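Local coordinates for regulatory protein BlaR1 (Bacillus licheniformis, PDB 1NRF) that probably senses beta-lactam antibiotics outside the cell, where its C-terminal domain becomes acylated on a serine, and relays the signal across the membrane to the cytoplasm, at residues R129-L132 with K133-Y137; T112-Y115 with F116-D120; R52-T56 with S57-P61; L189-N193 with G194-S198; S157-E160 with Q161-L165. One frame throughout, in Å; residues are numbered along the deposited sequence.

Contact 1 (R129-L132 with K133-Y137); sequences RHYL and KSIHY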
# COMPACT_ATOMS: atom_id res chain seq x y z
N ARG A 129 7.68 -13.15 10.83
CA ARG A 129 6.51 -13.24 11.68
C ARG A 129 6.64 -12.26 12.85
O ARG A 129 5.66 -11.62 13.25
CB ARG A 129 6.33 -14.67 12.21
CG ARG A 129 6.13 -15.72 11.11
CD ARG A 129 5.31 -16.90 11.62
NE ARG A 129 5.10 -17.93 10.60
CZ ARG A 129 4.04 -18.74 10.55
NH1 ARG A 129 3.08 -18.64 11.46
NH2 ARG A 129 3.94 -19.65 9.59
N HIS A 130 7.85 -12.15 13.39
CA HIS A 130 8.12 -11.25 14.51
C HIS A 130 7.73 -9.83 14.13
O HIS A 130 7.14 -9.09 14.93
CB HIS A 130 9.61 -11.31 14.87
CG HIS A 130 10.01 -10.34 15.93
ND1 HIS A 130 9.66 -10.48 17.25
CD2 HIS A 130 10.72 -9.19 15.86
CE1 HIS A 130 10.13 -9.47 17.95
NE2 HIS A 130 10.78 -8.66 17.13
N TYR A 131 8.08 -9.45 12.90
CA TYR A 131 7.82 -8.13 12.36
C TYR A 131 6.33 -7.80 12.28
O TYR A 131 5.88 -6.78 12.80
CB TYR A 131 8.44 -8.01 10.96
CG TYR A 131 8.32 -6.65 10.32
CD1 TYR A 131 8.90 -5.52 10.91
CD2 TYR A 131 7.63 -6.48 9.11
CE1 TYR A 131 8.82 -4.27 10.30
CE2 TYR A 131 7.54 -5.24 8.50
CZ TYR A 131 8.14 -4.14 9.10
OH TYR A 131 8.09 -2.91 8.47
N LEU A 132 5.57 -8.68 11.64
CA LEU A 132 4.13 -8.48 11.50
C LEU A 132 3.51 -8.26 12.87
O LEU A 132 2.53 -7.53 13.01
CB LEU A 132 3.48 -9.68 10.81
CG LEU A 132 3.94 -9.97 9.39
CD1 LEU A 132 3.30 -11.27 8.90
CD2 LEU A 132 3.58 -8.80 8.48
N LYS A 133 4.08 -8.90 13.89
CA LYS A 133 3.57 -8.73 15.24
C LYS A 133 4.05 -7.40 15.80
O LYS A 133 3.28 -6.69 16.45
CB LYS A 133 4.01 -9.87 16.15
CG LYS A 133 3.24 -11.16 15.93
CD LYS A 133 3.71 -12.25 16.89
CE LYS A 133 2.95 -13.55 16.65
NZ LYS A 133 3.34 -14.64 17.60
N SER A 134 5.31 -7.05 15.53
CA SER A 134 5.85 -5.80 16.05
C SER A 134 5.08 -4.57 15.56
O SER A 134 5.02 -3.56 16.25
CB SER A 134 7.36 -5.67 15.74
OG SER A 134 7.64 -5.47 14.36
N ILE A 135 4.48 -4.63 14.38
CA ILE A 135 3.73 -3.48 13.88
C ILE A 135 2.24 -3.80 13.78
O ILE A 135 1.46 -3.00 13.24
CB ILE A 135 4.23 -3.01 12.49
CG1 ILE A 135 4.01 -4.11 11.45
CG2 ILE A 135 5.69 -2.59 12.58
CD1 ILE A 135 4.31 -3.69 10.03
N HIS A 136 1.86 -4.96 14.31
CA HIS A 136 0.48 -5.45 14.27
C HIS A 136 -0.19 -5.15 12.92
O HIS A 136 -1.13 -4.36 12.82
CB HIS A 136 -0.35 -4.85 15.43
CG HIS A 136 -1.62 -5.60 15.71
ND1 HIS A 136 -2.12 -5.78 16.98
CD2 HIS A 136 -2.48 -6.23 14.87
CE1 HIS A 136 -3.23 -6.49 16.92
NE2 HIS A 136 -3.47 -6.78 15.65
N TYR A 137 0.31 -5.82 11.89
CA TYR A 137 -0.20 -5.67 10.54
C TYR A 137 -1.35 -6.63 10.23
O TYR A 137 -1.15 -7.83 10.08
CB TYR A 137 0.95 -5.86 9.55
CG TYR A 137 0.61 -5.49 8.12
CD1 TYR A 137 -0.24 -6.29 7.34
CD2 TYR A 137 1.18 -4.36 7.52
CE1 TYR A 137 -0.50 -5.97 6.01
CE2 TYR A 137 0.92 -4.04 6.19
CZ TYR A 137 0.08 -4.85 5.45
OH TYR A 137 -0.17 -4.53 4.14

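Contact 2 (T112-Y115 with F116-D120); sequences TTWY and FQKLD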
# COMPACT_ATOMS: atom_id res chain seq x y z
N THR A 112 8.23 -4.84 -8.84
CA THR A 112 9.04 -5.98 -9.23
C THR A 112 9.04 -6.88 -8.01
O THR A 112 9.84 -6.71 -7.10
CB THR A 112 10.47 -5.56 -9.58
OG1 THR A 112 10.45 -4.71 -10.73
CG2 THR A 112 11.33 -6.79 -9.88
N THR A 113 8.12 -7.82 -8.02
CA THR A 113 7.93 -8.76 -6.92
C THR A 113 9.15 -9.54 -6.50
O THR A 113 9.41 -9.65 -5.30
CB THR A 113 6.79 -9.74 -7.25
OG1 THR A 113 5.57 -8.99 -7.43
CG2 THR A 113 6.59 -10.74 -6.12
N TRP A 114 9.91 -10.08 -7.45
CA TRP A 114 11.08 -10.88 -7.09
C TRP A 114 12.08 -10.14 -6.20
O TRP A 114 12.73 -10.76 -5.36
CB TRP A 114 11.80 -11.44 -8.34
CG TRP A 114 12.46 -10.43 -9.26
CD1 TRP A 114 12.00 -10.01 -10.48
CD2 TRP A 114 13.74 -9.81 -9.09
NE1 TRP A 114 12.92 -9.18 -11.07
CE2 TRP A 114 14.00 -9.04 -10.24
CE3 TRP A 114 14.71 -9.83 -8.06
CZ2 TRP A 114 15.18 -8.30 -10.41
CZ3 TRP A 114 15.88 -9.09 -8.23
CH2 TRP A 114 16.10 -8.34 -9.39
N TYR A 115 12.17 -8.83 -6.37
CA TYR A 115 13.09 -8.01 -5.58
C TYR A 115 12.80 -8.08 -4.08
O TYR A 115 13.69 -8.31 -3.27
CB TYR A 115 13.03 -6.56 -6.05
CG TYR A 115 13.97 -5.63 -5.30
CD1 TYR A 115 13.66 -5.19 -4.02
CD2 TYR A 115 15.17 -5.21 -5.88
CE1 TYR A 115 14.53 -4.36 -3.33
CE2 TYR A 115 16.04 -4.38 -5.20
CZ TYR A 115 15.72 -3.96 -3.93
OH TYR A 115 16.58 -3.13 -3.26
N PHE A 116 11.54 -7.85 -3.71
CA PHE A 116 11.15 -7.88 -2.31
C PHE A 116 11.08 -9.30 -1.79
O PHE A 116 11.34 -9.55 -0.61
CB PHE A 116 9.81 -7.15 -2.12
CG PHE A 116 9.86 -5.69 -2.50
CD1 PHE A 116 9.69 -5.30 -3.84
CD2 PHE A 116 10.19 -4.72 -1.56
CE1 PHE A 116 9.86 -3.97 -4.22
CE2 PHE A 116 10.35 -3.38 -1.93
CZ PHE A 116 10.19 -3.01 -3.26
N GLN A 117 10.75 -10.24 -2.67
CA GLN A 117 10.68 -11.65 -2.30
C GLN A 117 12.06 -12.15 -1.86
O GLN A 117 12.20 -12.75 -0.80
CB GLN A 117 10.19 -12.47 -3.49
CG GLN A 117 8.81 -13.08 -3.30
CD GLN A 117 8.26 -13.67 -4.59
OE1 GLN A 117 7.33 -14.47 -4.57
NE2 GLN A 117 8.83 -13.26 -5.71
N LYS A 118 13.07 -11.89 -2.68
CA LYS A 118 14.41 -12.32 -2.34
C LYS A 118 14.90 -11.50 -1.16
O LYS A 118 15.91 -11.83 -0.53
CB LYS A 118 15.35 -12.16 -3.55
CG LYS A 118 14.89 -12.98 -4.78
CD LYS A 118 16.05 -13.39 -5.72
CE LYS A 118 16.73 -12.21 -6.41
NZ LYS A 118 17.80 -12.64 -7.38
N LEU A 119 14.17 -10.44 -0.86
CA LEU A 119 14.49 -9.55 0.26
C LEU A 119 13.89 -10.16 1.52
O LEU A 119 14.50 -10.14 2.59
CB LEU A 119 13.90 -8.17 -0.00
CG LEU A 119 14.70 -6.90 0.32
CD1 LEU A 119 16.11 -7.00 -0.24
CD2 LEU A 119 13.98 -5.70 -0.27
N ASP A 120 12.68 -10.71 1.38
CA ASP A 120 11.97 -11.34 2.49
C ASP A 120 12.60 -12.68 2.88
O ASP A 120 12.56 -13.08 4.05
CB ASP A 120 10.49 -11.57 2.12
CG ASP A 120 9.63 -10.31 2.26
OD1 ASP A 120 10.19 -9.22 2.49
OD2 ASP A 120 8.39 -10.42 2.14

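Contact 3 (R52-T56 with S57-P61); sequences RKEST and SRFAP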
# COMPACT_ATOMS: atom_id res chain seq x y z
N ARG A 52 -18.90 0.95 4.18
CA ARG A 52 -18.32 0.51 5.45
C ARG A 52 -17.93 -0.96 5.50
O ARG A 52 -16.92 -1.33 6.12
CB ARG A 52 -19.28 0.82 6.61
CG ARG A 52 -18.59 0.75 7.97
CD ARG A 52 -19.50 1.05 9.14
NE ARG A 52 -18.74 1.09 10.40
CZ ARG A 52 -18.09 0.06 10.93
NH1 ARG A 52 -18.10 -1.12 10.32
NH2 ARG A 52 -17.42 0.20 12.06
N LYS A 53 -18.72 -1.81 4.85
CA LYS A 53 -18.47 -3.24 4.85
C LYS A 53 -17.10 -3.57 4.23
O LYS A 53 -16.28 -4.24 4.85
CB LYS A 53 -19.60 -3.96 4.10
CG LYS A 53 -19.61 -5.48 4.26
CD LYS A 53 -20.85 -6.08 3.60
CE LYS A 53 -20.91 -7.58 3.78
NZ LYS A 53 -19.71 -8.26 3.21
N GLU A 54 -16.87 -3.09 3.01
CA GLU A 54 -15.61 -3.31 2.31
C GLU A 54 -14.44 -2.68 3.07
O GLU A 54 -13.37 -3.28 3.21
CB GLU A 54 -15.67 -2.72 0.90
CG GLU A 54 -16.43 -3.57 -0.13
CD GLU A 54 -15.51 -4.36 -1.09
OE1 GLU A 54 -16.04 -5.01 -2.01
OE2 GLU A 54 -14.27 -4.32 -0.92
N SER A 55 -14.67 -1.47 3.57
CA SER A 55 -13.66 -0.72 4.29
C SER A 55 -13.20 -1.38 5.59
O SER A 55 -12.16 -1.01 6.14
CB SER A 55 -14.20 0.68 4.61
OG SER A 55 -14.78 1.26 3.45
N THR A 56 -13.96 -2.35 6.07
CA THR A 56 -13.62 -3.04 7.31
C THR A 56 -13.33 -4.54 7.07
O THR A 56 -13.01 -5.28 7.98
CB THR A 56 -14.74 -2.87 8.37
OG1 THR A 56 -16.03 -3.01 7.76
CG2 THR A 56 -14.65 -1.50 9.02
N SER A 57 -13.45 -4.96 5.82
CA SER A 57 -13.18 -6.34 5.47
C SER A 57 -11.71 -6.42 5.10
O SER A 57 -11.19 -5.51 4.47
CB SER A 57 -14.03 -6.75 4.27
OG SER A 57 -15.40 -6.63 4.57
N ARG A 58 -11.05 -7.50 5.50
CA ARG A 58 -9.63 -7.69 5.21
C ARG A 58 -9.44 -8.45 3.90
O ARG A 58 -10.25 -9.28 3.53
CB ARG A 58 -8.95 -8.46 6.33
CG ARG A 58 -8.56 -7.62 7.51
CD ARG A 58 -8.28 -8.51 8.69
NE ARG A 58 -7.62 -7.80 9.79
CZ ARG A 58 -7.71 -8.17 11.05
NH1 ARG A 58 -8.44 -9.23 11.38
NH2 ARG A 58 -7.07 -7.50 12.00
N PHE A 59 -8.35 -8.13 3.22
CA PHE A 59 -8.03 -8.78 1.96
C PHE A 59 -6.52 -8.95 1.90
O PHE A 59 -5.79 -8.37 2.71
CB PHE A 59 -8.48 -7.90 0.79
CG PHE A 59 -9.89 -7.44 0.90
CD1 PHE A 59 -10.21 -6.24 1.53
CD2 PHE A 59 -10.92 -8.21 0.37
CE1 PHE A 59 -11.52 -5.81 1.63
CE2 PHE A 59 -12.25 -7.79 0.47
CZ PHE A 59 -12.55 -6.58 1.10
N ALA A 60 -6.05 -9.77 0.96
CA ALA A 60 -4.62 -9.94 0.84
C ALA A 60 -4.08 -8.55 0.47
O ALA A 60 -4.61 -7.87 -0.41
CB ALA A 60 -4.30 -10.95 -0.26
N PRO A 61 -3.03 -8.10 1.16
CA PRO A 61 -2.45 -6.77 0.88
C PRO A 61 -1.78 -6.63 -0.49
O PRO A 61 -1.72 -5.54 -1.05
CB PRO A 61 -1.47 -6.58 2.03
CG PRO A 61 -1.02 -8.01 2.33
CD PRO A 61 -2.32 -8.77 2.27

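Contact 4 (L189-N193 with G194-S198); sequences LEESN and GRVLS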
# COMPACT_ATOMS: atom_id res chain seq x y z
N LEU A 189 4.91 9.91 -5.43
CA LEU A 189 4.56 9.89 -6.86
C LEU A 189 4.59 11.21 -7.64
O LEU A 189 5.23 11.29 -8.69
CB LEU A 189 3.19 9.26 -7.05
CG LEU A 189 3.10 7.81 -6.61
CD1 LEU A 189 1.64 7.36 -6.59
CD2 LEU A 189 3.94 6.95 -7.54
N GLU A 190 3.88 12.22 -7.14
CA GLU A 190 3.80 13.52 -7.80
C GLU A 190 3.71 14.68 -6.81
O GLU A 190 3.60 14.48 -5.60
CB GLU A 190 2.57 13.59 -8.70
CG GLU A 190 2.57 12.66 -9.88
CD GLU A 190 1.50 13.02 -10.90
OE1 GLU A 190 1.51 14.17 -11.40
OE2 GLU A 190 0.65 12.16 -11.21
N GLU A 191 3.74 15.89 -7.34
CA GLU A 191 3.62 17.10 -6.54
C GLU A 191 2.96 18.17 -7.38
O GLU A 191 3.57 18.67 -8.32
CB GLU A 191 4.98 17.61 -6.06
CG GLU A 191 4.83 18.72 -5.02
CD GLU A 191 6.13 19.42 -4.70
OE1 GLU A 191 7.15 18.73 -4.49
OE2 GLU A 191 6.12 20.67 -4.65
N SER A 192 1.73 18.51 -7.05
CA SER A 192 1.00 19.54 -7.79
C SER A 192 0.61 20.66 -6.84
O SER A 192 0.77 20.52 -5.63
CB SER A 192 -0.26 18.94 -8.43
OG SER A 192 0.08 18.00 -9.44
N ASN A 193 0.11 21.76 -7.40
CA ASN A 193 -0.30 22.92 -6.61
C ASN A 193 0.68 23.15 -5.45
O ASN A 193 1.65 23.89 -5.59
CB ASN A 193 -1.73 22.73 -6.07
CG ASN A 193 -2.77 22.61 -7.19
OD1 ASN A 193 -3.98 22.60 -6.93
ND2 ASN A 193 -2.30 22.50 -8.42
N GLY A 194 0.40 22.52 -4.31
CA GLY A 194 1.26 22.63 -3.15
C GLY A 194 1.14 21.33 -2.36
O GLY A 194 1.51 21.24 -1.19
N ARG A 195 0.64 20.30 -3.04
CA ARG A 195 0.42 19.00 -2.44
C ARG A 195 1.31 17.91 -3.03
O ARG A 195 1.57 17.89 -4.23
CB ARG A 195 -1.03 18.59 -2.64
CG ARG A 195 -2.03 19.61 -2.16
CD ARG A 195 -2.85 20.14 -3.32
NE ARG A 195 -4.27 20.18 -3.00
CZ ARG A 195 -4.80 20.86 -1.99
NH1 ARG A 195 -4.03 21.56 -1.18
NH2 ARG A 195 -6.11 20.82 -1.79
N VAL A 196 1.75 17.01 -2.16
CA VAL A 196 2.59 15.89 -2.58
C VAL A 196 1.83 14.58 -2.44
O VAL A 196 1.32 14.26 -1.36
CB VAL A 196 3.87 15.77 -1.72
CG1 VAL A 196 4.68 14.59 -2.18
CG2 VAL A 196 4.69 17.05 -1.82
N LEU A 197 1.75 13.82 -3.52
CA LEU A 197 1.06 12.54 -3.53
C LEU A 197 2.02 11.36 -3.37
O LEU A 197 3.01 11.26 -4.09
CB LEU A 197 0.29 12.36 -4.83
CG LEU A 197 -0.53 11.07 -4.96
CD1 LEU A 197 -1.72 11.16 -4.01
CD2 LEU A 197 -1.01 10.88 -6.40
N SER A 198 1.71 10.48 -2.42
CA SER A 198 2.49 9.27 -2.17
C SER A 198 1.47 8.13 -2.22
O SER A 198 0.32 8.32 -1.81
CB SER A 198 3.15 9.31 -0.78
OG SER A 198 4.20 10.25 -0.71

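Contact 5 (S157-E160 with Q161-L165); sequences SPLE and QVNIL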
# COMPACT_ATOMS: atom_id res chain seq x y z
N SER A 157 -7.40 -4.67 6.40
CA SER A 157 -8.55 -3.95 5.85
C SER A 157 -8.16 -2.58 5.35
O SER A 157 -7.14 -2.05 5.73
CB SER A 157 -9.64 -3.79 6.91
OG SER A 157 -9.24 -2.84 7.89
N PRO A 158 -8.98 -2.00 4.46
CA PRO A 158 -8.70 -0.66 3.93
C PRO A 158 -8.54 0.34 5.09
O PRO A 158 -7.70 1.23 5.04
CB PRO A 158 -9.94 -0.36 3.08
CG PRO A 158 -10.28 -1.72 2.53
CD PRO A 158 -10.10 -2.64 3.73
N LEU A 159 -9.35 0.16 6.13
CA LEU A 159 -9.32 1.02 7.31
C LEU A 159 -8.02 0.79 8.08
O LEU A 159 -7.38 1.74 8.55
CB LEU A 159 -10.53 0.71 8.21
CG LEU A 159 -10.64 1.52 9.49
CD1 LEU A 159 -10.72 3.00 9.16
CD2 LEU A 159 -11.87 1.08 10.27
N GLU A 160 -7.64 -0.48 8.22
CA GLU A 160 -6.40 -0.82 8.91
C GLU A 160 -5.21 -0.24 8.14
O GLU A 160 -4.25 0.25 8.74
CB GLU A 160 -6.27 -2.33 9.04
CG GLU A 160 -7.00 -2.92 10.24
CD GLU A 160 -7.00 -4.46 10.25
OE1 GLU A 160 -7.28 -5.04 11.31
OE2 GLU A 160 -6.74 -5.08 9.20
N GLN A 161 -5.27 -0.30 6.82
CA GLN A 161 -4.20 0.24 5.99
C GLN A 161 -3.96 1.72 6.34
O GLN A 161 -2.82 2.12 6.60
CB GLN A 161 -4.58 0.12 4.50
CG GLN A 161 -4.61 -1.29 3.93
CD GLN A 161 -3.27 -1.74 3.35
OE1 GLN A 161 -3.22 -2.59 2.46
NE2 GLN A 161 -2.18 -1.19 3.87
N VAL A 162 -5.03 2.52 6.35
CA VAL A 162 -4.93 3.95 6.67
C VAL A 162 -4.33 4.18 8.05
O VAL A 162 -3.40 4.98 8.20
CB VAL A 162 -6.34 4.65 6.62
CG1 VAL A 162 -6.28 6.01 7.31
CG2 VAL A 162 -6.79 4.84 5.15
N ASN A 163 -4.82 3.46 9.06
CA ASN A 163 -4.30 3.65 10.41
C ASN A 163 -2.83 3.31 10.54
O ASN A 163 -2.09 4.04 11.21
CB ASN A 163 -5.12 2.85 11.44
CG ASN A 163 -6.56 3.35 11.57
OD1 ASN A 163 -6.84 4.53 11.36
ND2 ASN A 163 -7.47 2.46 11.92
N ILE A 164 -2.38 2.22 9.91
CA ILE A 164 -0.97 1.85 10.02
C ILE A 164 -0.10 2.73 9.12
O ILE A 164 1.06 2.99 9.44
CB ILE A 164 -0.75 0.31 9.74
CG1 ILE A 164 0.57 -0.13 10.37
CG2 ILE A 164 -0.79 0.00 8.24
CD1 ILE A 164 0.81 -1.65 10.33
N LEU A 165 -0.66 3.21 8.01
CA LEU A 165 0.09 4.11 7.13
C LEU A 165 0.42 5.39 7.91
O LEU A 165 1.49 5.97 7.71
CB LEU A 165 -0.71 4.46 5.88
CG LEU A 165 -0.45 3.67 4.60
CD1 LEU A 165 -1.52 3.98 3.56
CD2 LEU A 165 0.93 4.01 4.06

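Contact 1 (R129-L132 with K133-Y137)
The backbone N of Y137 donates to O of L132 at 3.0 Å, the outer bond of a Schellman motif that ends helix 125-134. The inner bond runs from H136 N to K133 O at 3.1 Å. I135 is the first residue to leave helical angles, and H136, the C-prime residue with a positive phi of 40°, completes the turn.

Upstream, the carbonyls are taken in helical order. R129 O receives K133 N, and H130 O receives S134 N at 2.8 Å, with a second, weak bond from K133 N. Y131 O is gripped twice. The amide of I135 meets it almost head-on at 3.0 Å, while the hydroxyl of S134 donates in the carbonyl plane to a lone pair, OG to O 2.7 Å. With chi1 at 70°, OG stands between its own N and carbonyl carbon, where it can fold back onto the preceding turn.

I135 lays its CD1 over one face of the Y131 ring, 4.3 Å from the centroid and 28° off the normal, a CH-pi contact. NE of R129 forms a salt bridge with E125. Y131 and I135 both continue onto F68 of helix 66-76, and the ring of Y137 packs edge-to-face with Y65 and F68. The Y137 side chain lies about 9 Å from that of S63, the serine that by similarity forms the acyl-ester. The two residues joined by the outer Schellman bond also touch through their side chains, CD2 of L132 lying 4.1 Å from CB of Y137.

Contact 2 (T112-Y115 with F116-D120)
Y115 directs the edge of its ring at the face of F116 in a T-shaped pair at the start of helix 113-123, with centroids 5.1 Å apart and planes at 59°. CD1 of Y115 does the touching, 3.9 Å above the plane of the F116 ring and over its centre. The carbonyl of T112 meets the same ring at its edge, O to CD1 of F116 3.6 Å. On the next turn CE1 of Y115 presses on CD2 of L119 at 3.4 Å, while its hydroxyl bonds to S84 O.

W114 leaves the helix on another side. K118 bends at chi3 (-66°) to bring CE obliquely to CE3 of the indole, 3.5 Å away. NE1 of W114 bonds to W98 O, and Y93 stacks on the ring. Backbone bonds from Q117 N to T113 O and from K118 N to W114 O link the turns.

T113, probably the last residue of the S-x-N-like motif of this family, lies with its side chain about 5 Å from that of S63. F116 packs between helix 66-76, where it touches K66 and S69, and helix 104-110, where it meets A107 and M108.

Contact 3 (R52-T56 with S57-P61)
S57 folds back onto the last turn of the short helix 52-56 with two bonds. Its hydroxyl donates to K53 O at 2.6 Å, from above the carbonyl plane, and its amide reaches E54 O at 3.1 Å, also from above the plane and well away from either lone pair. K53 O is held from its other face by T56 N, 3.2 Å away, so it accepts two donors from opposite faces of its plane.

F59 comes back toward the same helix. E54 O lies at the edge of its ring, and its CZ is 3.5 Å from OE2 of E54, the carboxylate being turned 24° from the ring plane. The bend of E54 at chi2 (-103°) carries that carboxylate round to the phenyl group.

Further out, H231 of strand 225-234 stacks on F59, and its ND1 makes a weak hydrogen bond with E54 OE2. Within the helix, OG1 of T56 bonds to R52 O at 2.5 Å. T56 and S57 thus each return a hydroxyl to the carbonyl four residues back, as serines and threonines often do in and at the ends of helices. This weakly bonded turn leads into the loop before helix 66-76 and the S-x-x-K site of the penicillin-binding fold.

Contact 4 (L189-N193 with G194-S198)
Two backbone bonds join S192 and R195, the pair that flanks the two-residue turn N193-G194: S192 N to R195 O is 2.9 Å, and R195 N to S192 O is 2.6 Å. Further along, L197 N donates to E190 O at 2.9 Å. At the far end, L197 O takes two donors, L189 N at 2.7 Å and E190 N in a weak bond of 3.3 Å. Two residues of one strand thus face a single residue of the other, a classic beta bulge.

Between the bonded pairs lies the non-hydrogen-bonded pair E191 and V196. Here CA of E191 makes a CA-H...O contact of 3.2 Å with R195 O.

Side-chain contacts divide between the two faces of the sheet. On one, E191 stretches out with CG anti to its own N (chi1 -170°), and this CG rests obliquely on CG2 of V196 at 3.6 Å. On the other lie E190, S192, R195 and L197. Near the turn, CB of N193 meets CD of R195 at 3.9 Å, and NH2 at the end of the bent arginine bonds to G255 O. L197 packs on V219 of strand 211-220 and on Y257.

With strand directions 167° apart, this is an antiparallel beta hairpin at the border of the mixed sheet. Strand 188-192 is outermost within the chain, and strand 195-205 runs on to K200 of the probable K-T-G motif of penicillin-binding proteins.

Contact 5 (S157-E160 with Q161-L165)
The carboxamide of N163 lies beside the previous turn, its CG 3.5 Å from L159 O. The carboxylate of E160 has a partner on each oxygen: OE2 receives S157 N at 2.9 Å, on the anti side and 27° out of plane, and OE1 forms a salt bridge with R58. The amide of Q161 hangs from a chain whose CG rests 3.2 Å from S157 O; a bend at chi2 (-90°) then turns the flat group away from the helix start, to bond through OE1 with T64 OG1 and to pack on W214 and I216 of strand 211-220.

S157 and E160 make a capping box at the start of helix 158-170: the amide of E160 returns a bond to S157 OG, 2.9 Å long, so each residue's amide is bonded to the other's side chain.

The first helical bonds follow. S157 O receives Q161 N nearly head-on at 2.8 Å, P158 O takes V162 N, L159 O takes N163 N, and E160 O takes I164 N at 3.0 Å. On the sheet side, CG2 of V162 stands 3.7 Å from P158 O, and V162 itself packs on V38, F40, F227 and A229 of two neighbouring strands.

Contacts 3 and 5 are tied most directly: R58 NH2 meets E160 OE1 at 2.6 Å, and S55 O lies 3.0 Å from L159 N in a probable hydrogen bond. Contact 1 touches both, with Y137 OH 3.2 Å from CB of P61 and Y137 CD2 3.9 Å from CD1 of I164. Contacts 1 and 5 lie near S63, the probable acyl-ester serine, the side chains of Y137 and Q161 each about 9 Å from that of S63; contact 3 lies away from it. Contact 2, about 8 Å from contact 1 at the nearest atoms, comes nearer, the T113 side chain lying about 5 Å from that of S63. Contact 4 is remote from that site, its nearest atoms about 7 Å from contact 5.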